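Local coordinates for cytochrome c552 (Thermochromatium tepidum, PDB 5ZE8), which carries five heme c groups at low potential and probably transfers electrons in a purple sulfur photosynthetic bacterium, at residues 376-379 with 380-384. Residues are numbered along the deposited sequence; the frame is centred on the assembly and turned at random.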
loop_
_atom_site.group_PDB
_atom_site.type_symbol
_atom_site.label_atom_id
_atom_site.label_comp_id
_atom_site.label_asym_id
_atom_site.label_seq_id
_atom_site.Cartn_x
_atom_site.Cartn_y
_atom_site.Cartn_z
ATOM N N THR A 376 4.688 14.312 -9.981
ATOM C CA THR A 376 3.771 15.383 -9.615
ATOM C C THR A 376 2.867 15.004 -8.459
ATOM O O THR A 376 1.911 15.719 -8.127
ATOM C CB THR A 376 2.878 15.760 -10.780
ATOM O OG1 THR A 376 2.140 14.673 -11.243
ATOM C CG2 THR A 376 3.721 16.261 -11.955
ATOM N N ARG A 377 3.181 13.839 -7.831
ATOM C CA ARG A 377 2.396 13.439 -6.664
ATOM C C ARG A 377 2.534 14.500 -5.548
ATOM O O ARG A 377 3.456 15.304 -5.530
ATOM C CB ARG A 377 2.842 12.055 -6.180
ATOM C CG ARG A 377 2.723 10.921 -7.226
ATOM C CD ARG A 377 3.401 9.651 -6.802
ATOM N NE ARG A 377 4.760 9.889 -6.414
ATOM C CZ ARG A 377 5.452 9.294 -5.427
ATOM N NH1 ARG A 377 4.951 8.314 -4.675
ATOM N NH2 ARG A 377 6.667 9.683 -5.179
ATOM N N LEU A 378 1.583 14.509 -4.617
ATOM C CA LEU A 378 1.748 15.361 -3.498
ATOM C C LEU A 378 2.884 14.832 -2.665
ATOM O O LEU A 378 2.868 13.640 -2.281
ATOM C CB LEU A 378 0.483 15.423 -2.648
ATOM C CG LEU A 378 -0.822 15.885 -3.331
ATOM C CD1 LEU A 378 -2.053 15.549 -2.490
ATOM C CD2 LEU A 378 -0.702 17.369 -3.593
ATOM N N GLN A 379 3.776 15.727 -2.263
ATOM C CA GLN A 379 4.914 15.381 -1.481
ATOM C C GLN A 379 4.551 15.252 -0.025
ATOM O O GLN A 379 3.469 15.670 0.381
ATOM C CB GLN A 379 6.056 16.369 -1.733
ATOM C CG GLN A 379 6.559 16.277 -3.194
ATOM C CD GLN A 379 7.072 14.853 -3.660
ATOM O OE1 GLN A 379 6.681 14.321 -4.743
ATOM N NE2 GLN A 379 7.885 14.222 -2.834
ATOM N N PRO A 380 5.450 14.615 0.770
ATOM C CA PRO A 380 5.052 14.452 2.190
ATOM C C PRO A 380 4.610 15.765 2.794
ATOM O O PRO A 380 5.316 16.763 2.654
ATOM C CB PRO A 380 6.336 13.982 2.824
ATOM C CG PRO A 380 7.058 13.246 1.782
ATOM C CD PRO A 380 6.742 13.990 0.505
ATOM N N HIS A 381 3.454 15.737 3.474
ATOM C CA HIS A 381 2.812 16.866 4.111
ATOM C C HIS A 381 2.674 18.147 3.285
ATOM O O HIS A 381 2.551 19.246 3.819
ATOM C CB HIS A 381 3.454 17.144 5.494
ATOM C CG HIS A 381 4.850 17.650 5.448
ATOM N ND1 HIS A 381 5.942 16.838 5.676
ATOM C CD2 HIS A 381 5.350 18.873 5.158
ATOM C CE1 HIS A 381 7.056 17.536 5.516
ATOM N NE2 HIS A 381 6.727 18.783 5.231
ATOM N N GLU A 382 2.620 18.002 1.927
ATOM C CA GLU A 382 2.556 19.136 1.074
ATOM C C GLU A 382 1.122 19.673 1.011
ATOM O O GLU A 382 0.164 18.893 0.967
ATOM C CB GLU A 382 2.953 18.760 -0.352
ATOM C CG GLU A 382 2.911 19.939 -1.323
ATOM C CD GLU A 382 3.178 19.591 -2.788
ATOM O OE1 GLU A 382 3.416 18.403 -3.186
ATOM O OE2 GLU A 382 3.173 20.602 -3.565
ATOM N N THR A 383 0.986 21.030 0.975
ATOM C CA THR A 383 -0.252 21.668 0.613
ATOM C C THR A 383 -0.005 22.310 -0.770
ATOM O O THR A 383 0.880 23.171 -0.912
ATOM C CB THR A 383 -0.767 22.690 1.643
ATOM O OG1 THR A 383 -0.978 22.061 2.900
ATOM C CG2 THR A 383 -2.001 23.382 1.030
ATOM N N ARG A 384 -0.717 21.813 -1.786
ATOM C CA ARG A 384 -0.640 22.314 -3.167
ATOM C C ARG A 384 -1.853 23.181 -3.467
ATOM O O ARG A 384 -2.982 22.822 -3.157
ATOM C CB ARG A 384 -0.639 21.120 -4.119
ATOM C CG ARG A 384 -0.539 21.361 -5.631
ATOM C CD ARG A 384 0.780 21.264 -6.242
ATOM N NE ARG A 384 1.557 20.093 -5.865
ATOM C CZ ARG A 384 1.716 18.965 -6.559
ATOM N NH1 ARG A 384 1.158 18.744 -7.779
ATOM N NH2 ARG A 384 2.486 18.029 -5.979
#
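R384 and T376 meet where the loop between strands 371-375 and 383-391 doubles back through a type II beta turn, Q379 to E382. The R384 guanidinium meets the T376 carbonyl end-on, with R384 NH1 3.1 Å and R384 NH2 3.2 Å from T376 O, both on the same face of the carbonyl plane; NH2 adds a weak bond to R377 O. Side-on, the same group grips E382 in a salt bridge, with R384 NE 2.9 Å from E382 OE2 and R384 NH2 3.0 Å from E382 OE1. Partners on two edges therefore fix the rotation of the guanidinium. E382 also reaches back: its extended chain, with CG anti to the backbone N (chi1 -180°), brings OE1 to within 2.9 Å of Q379 N. That bond is nearly straight, 174° at the hydrogen, and uses the anti lone pair of OE1. The turn itself is closed by E382 N, which lies 2.9 Å from Q379 O, and N306 of the neighbouring strand 297-306 donates to that oxygen as well. The R377 side chain leaves the contact, passes about 8 Å from a bound heme c, and forms salt bridges with E246 and D375. The L378 side chain packs against I304 and F352, while its CD2 lies over one face of the R384 guanidinium, offset toward the rim, and rests 3.8 Å from R384 CB.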